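GphF Dehydratase 1 (PDB 6MBF) probably dehydrates a polyketide intermediate and shifts the resulting double bond, as a dehydratase and enoyl-isomerase domain of the gephyronic acid polyketide synthase. Local coordinates at residues 89-97 against 107-115; 223-234 against 274-285. One frame throughout, in Å; residues are numbered along the deposited sequence.

Overall arrangement
Both contacts pair antiparallel strands, but at different depths in the fold. The centre of contact 2, residues 223-234 against 274-285, lies about 8 Å from the centre of the chain; that of contact 1, residues 89-97 against 107-115, about 20 Å. They do not touch, their centres about 25 Å apart, yet strands 121-131 and 73-81 lead from the hairpin of contact 1 to strand 224-234 of contact 2. Contact 1 joins neighbours in sequence and runs out into a solvent-facing turn, with arginines, a histidine and a water. Contact 2 joins segments with 39 residues between them along a longer, bulged interface, mostly apolar towards helix 200-214, R284 apart, and charged on the other face (R231, E233, D278, K283).

Contact 1. Residues 89-97 against 107-115; sequences AGAPARLRL and HSAEPERSD
R94 faces A109 and R96 faces H107 as antiparallel hydrogen-bonded pairs, with L95 and S108 forming the non-hydrogen-bonded pair between them. The short strands 93-97 and 107-109 run at 155° to each other. R94 N donates to A109 O at 2.9 Å, almost in line with the carbonyl, and H107 N reaches R96 O in its carbonyl plane; A109 N and R96 N supply the other two bonds. Between these pairs S108 CA makes a short CA-H...O contact to R94 O, at 3.1 Å.

R94, R96 and H107 share one face. The R94 chain bends twice beyond CB, folding over the turn that follows strand 107-109: its CG sits 3.5 Å from P111 CA, and its CD lies against the proline ring. P111 CD also lies 3.3 Å from P92 O, and the two proline rings approach each other just before strand 93-97. R96 leaves the strand with CG anti to the backbone N (chi1 179°) and runs beside H107, pointing the same way. Its NH2 stands over one face of the imidazole, off-centre and 3.4 Å from H107 CG, with the two planes steeply inclined. A water joins the pair, accepting from R96 NE at 2.9 Å, donating to R96 O and lying 2.8 Å from H107 ND1. The guanidinium has further company in a salt bridge to E117 and a cation-pi contact with W120.

On the opposite face L95 CD2 rests 4.0 Å from S108 CB, and S108 OG bonds to H123. There L95 also meets M57 of helix 52-65, while strand 23-30 pairs with the far edge of strand 93-100. The arrangement is a beta hairpin, here part of the first hotdog of the double-hotdog dehydratase fold, whose sheet packs on helix 52-65.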
loop_
_atom_site.group_PDB
_atom_site.type_symbol
_atom_site.label_atom_id
_atom_site.label_comp_id
_atom_site.label_asym_id
_atom_site.label_seq_id
_atom_site.Cartn_x
_atom_site.Cartn_y
_atom_site.Cartn_z
ATOM N N ALA A 89 -4.314 -19.279 -6.217
ATOM C CA ALA A 89 -3.234 -19.798 -5.380
ATOM C C ALA A 89 -2.180 -20.528 -6.197
ATOM O O ALA A 89 -2.490 -21.473 -6.932
ATOM C CB ALA A 89 -3.812 -20.736 -4.322
ATOM N N GLY A 90 -0.933 -20.059 -6.099
ATOM C CA GLY A 90 0.183 -20.706 -6.757
ATOM C C GLY A 90 0.337 -20.440 -8.242
ATOM O O GLY A 90 1.398 -20.753 -8.795
ATOM N N ALA A 91 -0.669 -19.877 -8.911
ATOM C CA ALA A 91 -0.556 -19.624 -10.350
ATOM C C ALA A 91 0.164 -18.303 -10.599
ATOM O O ALA A 91 -0.281 -17.261 -10.102
ATOM C CB ALA A 91 -1.930 -19.597 -11.011
ATOM N N PRO A 92 1.264 -18.297 -11.343
ATOM C CA PRO A 92 1.991 -17.042 -11.572
ATOM C C PRO A 92 1.205 -16.055 -12.425
ATOM O O PRO A 92 0.381 -16.423 -13.269
ATOM C CB PRO A 92 3.264 -17.500 -12.293
ATOM C CG PRO A 92 2.859 -18.781 -12.967
ATOM C CD PRO A 92 1.907 -19.444 -12.003
ATOM N N ALA A 93 1.482 -14.776 -12.187
ATOM C CA ALA A 93 0.955 -13.678 -12.981
ATOM C C ALA A 93 2.103 -12.772 -13.389
ATOM O O ALA A 93 2.978 -12.463 -12.573
ATOM C CB ALA A 93 -0.085 -12.865 -12.202
ATOM N N ARG A 94 2.100 -12.354 -14.650
ATOM C CA ARG A 94 3.035 -11.340 -15.122
ATOM C C ARG A 94 2.604 -9.969 -14.618
ATOM O O ARG A 94 1.424 -9.625 -14.687
ATOM C CB ARG A 94 3.088 -11.327 -16.649
ATOM C CG ARG A 94 3.504 -12.639 -17.289
ATOM C CD ARG A 94 4.867 -13.099 -16.802
ATOM N NE ARG A 94 5.859 -12.032 -16.881
ATOM C CZ ARG A 94 6.581 -11.758 -17.962
ATOM N NH1 ARG A 94 6.423 -12.475 -19.067
ATOM N NH2 ARG A 94 7.460 -10.766 -17.937
ATOM N N LEU A 95 3.561 -9.195 -14.110
ATOM C CA LEU A 95 3.340 -7.822 -13.673
ATOM C C LEU A 95 4.173 -6.884 -14.530
ATOM O O LEU A 95 5.303 -7.212 -14.903
ATOM C CB LEU A 95 3.728 -7.616 -12.212
ATOM C CG LEU A 95 2.759 -7.961 -11.092
ATOM C CD1 LEU A 95 3.281 -7.334 -9.813
ATOM C CD2 LEU A 95 1.358 -7.472 -11.402
ATOM N N ARG A 96 3.623 -5.708 -14.822
ATOM C CA ARG A 96 4.302 -4.745 -15.678
ATOM C C ARG A 96 4.030 -3.343 -15.168
ATOM O O ARG A 96 2.878 -2.994 -14.913
ATOM C CB ARG A 96 3.825 -4.873 -17.129
ATOM C CG ARG A 96 4.448 -3.888 -18.110
ATOM C CD ARG A 96 3.823 -4.032 -19.499
ATOM N NE ARG A 96 2.479 -3.456 -19.556
ATOM C CZ ARG A 96 1.617 -3.642 -20.552
ATOM N NH1 ARG A 96 1.948 -4.400 -21.593
ATOM N NH2 ARG A 96 0.423 -3.077 -20.508
ATOM N N LEU A 97 5.086 -2.551 -15.006
ATOM C CA LEU A 97 4.952 -1.116 -14.793
ATOM C C LEU A 97 5.583 -0.425 -15.990
ATOM O O LEU A 97 6.763 -0.641 -16.283
ATOM C CB LEU A 97 5.612 -0.666 -13.487
ATOM C CG LEU A 97 5.423 0.815 -13.113
ATOM C CD1 LEU A 97 5.476 0.998 -11.584
ATOM C CD2 LEU A 97 6.450 1.754 -13.781
ATOM N N HIS A 107 -0.023 -3.053 -14.976
ATOM C CA HIS A 107 -0.885 -4.047 -15.604
ATOM C C HIS A 107 -0.429 -5.444 -15.203
ATOM O O HIS A 107 0.724 -5.657 -14.815
ATOM C CB HIS A 107 -0.846 -3.974 -17.140
ATOM C CG HIS A 107 -1.516 -2.773 -17.733
ATOM N ND1 HIS A 107 -0.964 -1.509 -17.693
ATOM C CD2 HIS A 107 -2.668 -2.659 -18.436
ATOM C CE1 HIS A 107 -1.760 -0.664 -18.325
ATOM N NE2 HIS A 107 -2.801 -1.336 -18.786
ATOM N N SER A 108 -1.336 -6.411 -15.331
ATOM C CA SER A 108 -0.988 -7.817 -15.171
ATOM C C SER A 108 -1.486 -8.608 -16.369
ATOM O O SER A 108 -2.379 -8.174 -17.103
ATOM C CB SER A 108 -1.580 -8.430 -13.890
ATOM O OG SER A 108 -2.983 -8.611 -14.013
ATOM N N ALA A 109 -0.927 -9.806 -16.525
ATOM C CA ALA A 109 -1.348 -10.708 -17.589
ATOM C C ALA A 109 -1.081 -12.150 -17.180
ATOM O O ALA A 109 -0.182 -12.433 -16.385
ATOM C CB ALA A 109 -0.620 -10.392 -18.901
ATOM N N GLU A 110 -1.873 -13.062 -17.733
ATOM C CA GLU A 110 -1.514 -14.470 -17.661
ATOM C C GLU A 110 -0.206 -14.678 -18.414
ATOM O O GLU A 110 -0.050 -14.158 -19.528
ATOM C CB GLU A 110 -2.613 -15.348 -18.258
ATOM C CG GLU A 110 -3.897 -15.364 -17.448
ATOM C CD GLU A 110 -4.997 -16.165 -18.113
ATOM O OE1 GLU A 110 -4.818 -16.565 -19.284
ATOM O OE2 GLU A 110 -6.042 -16.393 -17.465
ATOM N N PRO A 111 0.763 -15.390 -17.839
ATOM C CA PRO A 111 2.052 -15.562 -18.531
ATOM C C PRO A 111 1.929 -16.169 -19.917
ATOM O O PRO A 111 2.744 -15.857 -20.794
ATOM C CB PRO A 111 2.831 -16.480 -17.582
ATOM C CG PRO A 111 2.258 -16.187 -16.236
ATOM C CD PRO A 111 0.793 -15.922 -16.465
ATOM N N GLU A 112 0.930 -17.021 -20.149
ATOM C CA GLU A 112 0.767 -17.640 -21.458
ATOM C C GLU A 112 0.282 -16.653 -22.509
ATOM O O GLU A 112 0.436 -16.914 -23.707
ATOM C CB GLU A 112 -0.209 -18.816 -21.372
ATOM C CG GLU A 112 0.282 -19.991 -20.529
ATOM C CD GLU A 112 0.107 -19.775 -19.033
ATOM O OE1 GLU A 112 0.444 -20.697 -18.261
ATOM O OE2 GLU A 112 -0.368 -18.689 -18.626
ATOM N N ARG A 113 -0.299 -15.529 -22.091
ATOM C CA ARG A 113 -0.861 -14.554 -23.015
ATOM C C ARG A 113 -0.163 -13.203 -22.933
ATOM O O ARG A 113 -0.693 -12.210 -23.444
ATOM C CB ARG A 113 -2.353 -14.368 -22.751
ATOM C CG ARG A 113 -3.148 -15.642 -22.587
ATOM C CD ARG A 113 -4.616 -15.287 -22.568
ATOM N NE ARG A 113 -4.929 -14.383 -23.671
ATOM C CZ ARG A 113 -5.930 -13.509 -23.668
ATOM N NH1 ARG A 113 -6.725 -13.410 -22.610
ATOM N NH2 ARG A 113 -6.131 -12.726 -24.720
ATOM N N SER A 114 1.014 -13.139 -22.313
ATOM C CA SER A 114 1.625 -11.855 -21.981
ATOM C C SER A 114 2.251 -11.144 -23.178
ATOM O O SER A 114 2.758 -10.029 -23.016
ATOM C CB SER A 114 2.679 -12.048 -20.888
ATOM O OG SER A 114 3.765 -12.824 -21.355
ATOM N N ASP A 115 2.241 -11.742 -24.366
ATOM C CA ASP A 115 2.712 -11.047 -25.556
ATOM C C ASP A 115 1.571 -10.460 -26.376
ATOM O O ASP A 115 1.828 -9.745 -27.351
ATOM C CB ASP A 115 3.564 -11.982 -26.422
ATOM C CG ASP A 115 4.844 -12.423 -25.724
ATOM O OD1 ASP A 115 5.292 -13.567 -25.959
ATOM O OD2 ASP A 115 5.395 -11.631 -24.926
HETATM O O HOH W 1 1.787 -1.435 -17.541
#

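Contact 2. Residues 223-234 against 274-285; sequences PFVPLGCARIEL and VASVDALQLKRA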
loop_
_atom_site.group_PDB
_atom_site.type_symbol
_atom_site.label_atom_id
_atom_site.label_comp_id
_atom_site.label_asym_id
_atom_site.label_seq_id
_atom_site.Cartn_x
_atom_site.Cartn_y
_atom_site.Cartn_z
ATOM N N PRO A 223 -15.951 -5.010 2.875
ATOM C CA PRO A 223 -14.936 -4.210 3.570
ATOM C C PRO A 223 -14.374 -3.098 2.702
ATOM O O PRO A 223 -14.365 -3.174 1.470
ATOM C CB PRO A 223 -13.857 -5.242 3.907
ATOM C CG PRO A 223 -13.964 -6.235 2.797
ATOM C CD PRO A 223 -15.436 -6.340 2.497
ATOM N N PHE A 224 -13.894 -2.053 3.373
ATOM C CA PHE A 224 -13.293 -0.926 2.676
ATOM C C PHE A 224 -11.992 -1.335 1.998
ATOM O O PHE A 224 -11.181 -2.075 2.563
ATOM C CB PHE A 224 -13.041 0.224 3.650
ATOM C CG PHE A 224 -14.302 0.877 4.140
ATOM C CD1 PHE A 224 -14.924 1.869 3.388
ATOM C CD2 PHE A 224 -14.885 0.479 5.331
ATOM C CE1 PHE A 224 -16.101 2.459 3.830
ATOM C CE2 PHE A 224 -16.062 1.067 5.775
ATOM C CZ PHE A 224 -16.667 2.051 5.028
ATOM N N VAL A 225 -11.800 -0.832 0.783
ATOM C CA VAL A 225 -10.621 -1.099 -0.034
ATOM C C VAL A 225 -10.041 0.233 -0.503
ATOM O O VAL A 225 -10.803 1.123 -0.904
ATOM C CB VAL A 225 -10.987 -2.001 -1.225
ATOM C CG1 VAL A 225 -9.840 -2.096 -2.206
ATOM C CG2 VAL A 225 -11.385 -3.383 -0.722
ATOM N N PRO A 226 -8.721 0.426 -0.473
ATOM C CA PRO A 226 -8.144 1.656 -1.043
ATOM C C PRO A 226 -8.370 1.695 -2.547
ATOM O O PRO A 226 -8.000 0.761 -3.266
ATOM C CB PRO A 226 -6.653 1.551 -0.699
ATOM C CG PRO A 226 -6.563 0.522 0.383
ATOM C CD PRO A 226 -7.703 -0.420 0.172
ATOM N N LEU A 227 -9.012 2.765 -3.015
ATOM C CA LEU A 227 -9.233 2.973 -4.439
ATOM C C LEU A 227 -8.425 4.123 -5.006
ATOM O O LEU A 227 -8.298 4.223 -6.229
ATOM C CB LEU A 227 -10.719 3.232 -4.732
ATOM C CG LEU A 227 -11.635 2.005 -4.685
ATOM C CD1 LEU A 227 -12.924 2.268 -5.454
ATOM C CD2 LEU A 227 -10.915 0.769 -5.222
ATOM N N GLY A 228 -7.890 4.986 -4.158
ATOM C CA GLY A 228 -7.134 6.111 -4.667
ATOM C C GLY A 228 -6.289 6.701 -3.567
ATOM O O GLY A 228 -6.457 6.396 -2.385
ATOM N N CYS A 229 -5.364 7.555 -3.987
ATOM C CA CYS A 229 -4.473 8.245 -3.062
ATOM C C CYS A 229 -4.003 9.510 -3.762
ATOM O O CYS A 229 -3.457 9.426 -4.868
ATOM C CB CYS A 229 -3.299 7.332 -2.711
ATOM S SG CYS A 229 -2.130 7.979 -1.561
ATOM N N ALA A 230 -4.219 10.678 -3.143
ATOM C CA ALA A 230 -3.787 11.920 -3.780
ATOM C C ALA A 230 -2.266 12.024 -3.820
ATOM O O ALA A 230 -1.698 12.450 -4.835
ATOM C CB ALA A 230 -4.395 13.135 -3.075
ATOM N N ARG A 231 -1.588 11.631 -2.743
ATOM C CA ARG A 231 -0.140 11.784 -2.687
ATOM C C ARG A 231 0.430 10.877 -1.612
ATOM O O ARG A 231 -0.142 10.763 -0.528
ATOM C CB ARG A 231 0.238 13.238 -2.393
ATOM C CG ARG A 231 1.709 13.542 -2.437
ATOM C CD ARG A 231 1.899 15.030 -2.185
ATOM N NE ARG A 231 3.264 15.339 -1.780
ATOM C CZ ARG A 231 4.177 15.882 -2.575
ATOM N NH1 ARG A 231 3.878 16.196 -3.831
ATOM N NH2 ARG A 231 5.395 16.117 -2.107
ATOM N N ILE A 232 1.552 10.232 -1.919
ATOM C CA ILE A 232 2.380 9.597 -0.904
ATOM C C ILE A 232 3.817 10.053 -1.126
ATOM O O ILE A 232 4.293 10.083 -2.264
ATOM C CB ILE A 232 2.268 8.057 -0.917
ATOM C CG1 ILE A 232 3.203 7.456 0.136
ATOM C CG2 ILE A 232 2.588 7.485 -2.287
ATOM C CD1 ILE A 232 2.972 5.967 0.404
ATOM N N GLU A 233 4.484 10.458 -0.050
ATOM C CA GLU A 233 5.877 10.876 -0.117
ATOM C C GLU A 233 6.694 10.071 0.879
ATOM O O GLU A 233 6.294 9.917 2.033
ATOM C CB GLU A 233 6.013 12.367 0.162
ATOM C CG GLU A 233 7.424 12.868 0.023
ATOM C CD GLU A 233 7.475 14.369 -0.007
ATOM O OE1 GLU A 233 6.533 15.003 0.522
ATOM O OE2 GLU A 233 8.444 14.914 -0.575
ATOM N N LEU A 234 7.830 9.548 0.432
ATOM C CA LEU A 234 8.699 8.724 1.267
ATOM C C LEU A 234 10.044 9.415 1.446
ATOM O O LEU A 234 10.697 9.771 0.457
ATOM C CB LEU A 234 8.906 7.343 0.645
ATOM C CG LEU A 234 9.743 6.340 1.437
ATOM C CD1 LEU A 234 9.057 5.933 2.746
ATOM C CD2 LEU A 234 10.030 5.109 0.592
ATOM N N VAL A 274 8.908 9.910 8.275
ATOM C CA VAL A 274 9.341 8.912 7.303
ATOM C C VAL A 274 8.515 8.974 6.023
ATOM O O VAL A 274 9.047 8.810 4.923
ATOM C CB VAL A 274 9.264 7.506 7.944
ATOM C CG1 VAL A 274 9.304 6.418 6.878
ATOM C CG2 VAL A 274 10.392 7.328 8.943
ATOM N N ALA A 275 7.206 9.185 6.143
ATOM C CA ALA A 275 6.345 9.164 4.972
ATOM C C ALA A 275 5.059 9.906 5.285
ATOM O O ALA A 275 4.660 10.032 6.442
ATOM C CB ALA A 275 6.035 7.729 4.520
ATOM N N SER A 276 4.395 10.375 4.234
ATOM C CA SER A 276 3.132 11.080 4.396
ATOM C C SER A 276 2.170 10.656 3.300
ATOM O O SER A 276 2.554 10.556 2.130
ATOM C CB SER A 276 3.318 12.595 4.349
ATOM O OG SER A 276 3.876 12.978 3.106
ATOM N N VAL A 277 0.917 10.440 3.685
ATOM C CA VAL A 277 -0.135 9.962 2.792
ATOM C C VAL A 277 -1.279 10.966 2.860
ATOM O O VAL A 277 -1.833 11.203 3.940
ATOM C CB VAL A 277 -0.628 8.553 3.169
ATOM C CG1 VAL A 277 -1.766 8.143 2.253
ATOM C CG2 VAL A 277 0.514 7.529 3.094
ATOM N N ASP A 278 -1.619 11.571 1.724
ATOM C CA ASP A 278 -2.705 12.540 1.658
ATOM C C ASP A 278 -3.889 11.938 0.919
ATOM O O ASP A 278 -3.745 11.467 -0.214
ATOM C CB ASP A 278 -2.269 13.830 0.949
ATOM C CG ASP A 278 -1.177 14.562 1.695
ATOM O OD1 ASP A 278 -0.281 15.134 1.034
ATOM O OD2 ASP A 278 -1.211 14.548 2.942
ATOM N N ALA A 279 -5.063 11.988 1.553
ATOM C CA ALA A 279 -6.325 11.608 0.929
ATOM C C ALA A 279 -6.280 10.179 0.381
ATOM O O ALA A 279 -6.523 9.920 -0.800
ATOM C CB ALA A 279 -6.711 12.615 -0.164
ATOM N N LEU A 280 -5.952 9.241 1.263
ATOM C CA LEU A 280 -6.247 7.850 0.975
ATOM C C LEU A 280 -7.760 7.691 0.861
ATOM O O LEU A 280 -8.496 8.036 1.788
ATOM C CB LEU A 280 -5.687 6.964 2.085
ATOM C CG LEU A 280 -6.041 5.480 1.996
ATOM C CD1 LEU A 280 -5.395 4.850 0.781
ATOM C CD2 LEU A 280 -5.635 4.743 3.271
ATOM N N GLN A 281 -8.229 7.208 -0.281
ATOM C CA GLN A 281 -9.656 7.101 -0.557
ATOM C C GLN A 281 -10.061 5.637 -0.446
ATOM O O GLN A 281 -9.489 4.777 -1.124
ATOM C CB GLN A 281 -9.973 7.686 -1.934
ATOM C CG GLN A 281 -9.813 9.211 -1.956
ATOM C CD GLN A 281 -9.238 9.747 -3.255
ATOM O OE1 GLN A 281 -8.060 10.118 -3.327
ATOM N NE2 GLN A 281 -10.071 9.815 -4.282
ATOM N N LEU A 282 -11.019 5.350 0.433
ATOM C CA LEU A 282 -11.473 3.991 0.693
ATOM C C LEU A 282 -12.913 3.822 0.233
ATOM O O LEU A 282 -13.738 4.719 0.418
ATOM C CB LEU A 282 -11.388 3.658 2.185
ATOM C CG LEU A 282 -10.042 3.837 2.882
ATOM C CD1 LEU A 282 -10.198 3.506 4.378
ATOM C CD2 LEU A 282 -9.013 2.941 2.226
ATOM N N LYS A 283 -13.220 2.668 -0.355
ATOM C CA LYS A 283 -14.586 2.384 -0.772
ATOM C C LYS A 283 -14.911 0.930 -0.468
ATOM O O LYS A 283 -14.055 0.053 -0.618
ATOM C CB LYS A 283 -14.786 2.677 -2.268
ATOM C CG LYS A 283 -16.232 2.571 -2.717
ATOM C CD LYS A 283 -16.404 2.992 -4.165
ATOM C CE LYS A 283 -17.869 2.956 -4.569
ATOM N NZ LYS A 283 -18.061 3.437 -5.963
ATOM N N ARG A 284 -16.142 0.677 -0.027
ATOM C CA ARG A 284 -16.554 -0.690 0.268
ATOM C C ARG A 284 -16.555 -1.534 -1.003
ATOM O O ARG A 284 -17.011 -1.096 -2.065
ATOM C CB ARG A 284 -17.940 -0.708 0.913
ATOM C CG ARG A 284 -17.980 -0.166 2.335
ATOM C CD ARG A 284 -19.357 -0.390 2.944
ATOM N NE ARG A 284 -19.408 -0.017 4.353
ATOM C CZ ARG A 284 -19.017 -0.812 5.342
ATOM N NH1 ARG A 284 -18.542 -2.028 5.071
ATOM N NH2 ARG A 284 -19.114 -0.400 6.596
ATOM N N ALA A 285 -16.025 -2.745 -0.891
ATOM C CA ALA A 285 -16.017 -3.666 -2.017
ATOM C C ALA A 285 -17.424 -4.182 -2.289
ATOM O O ALA A 285 -18.178 -4.492 -1.364
ATOM C CB ALA A 285 -15.071 -4.835 -1.738
#
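F224 and R284 form an antiparallel non-hydrogen-bonded pair, their side chains crossing on the face that turns towards helix 200-214. From R284 CB the chain starts with CG anti to the carbonyl carbon (chi1 -71°), which sends it over the phenyl ring. CG makes a CH-pi contact, 3.7 Å from the F224 ring centroid, and CD passes near the rim at F224 CZ. NE lies 3.5 Å from the same CZ and donates to N257 O. Beyond it, F224 CE2 lies over the centre of the guanidinium, 3.5 Å from R284 CZ, with the planes 44° apart. At the tip, NH1 bonds to E222 O, while NH2 bonds to S219 O and forms a salt bridge with E218. A leucine in place of R284 would probably leave E218 without its charge partner and uncover part of the F224 ring.

L227 and G228 both face Q281, a classic beta bulge shifting the register by one; a second, with weak A230 and R231 bonds to D278 O, marks a corner of the chain. P226 CB packs 3.8 Å from L280 CD1, near a bound magnesium ion. The pair belongs to the sheet wrapping central helix 200-214 in the second hotdog of this double-hotdog dehydratase.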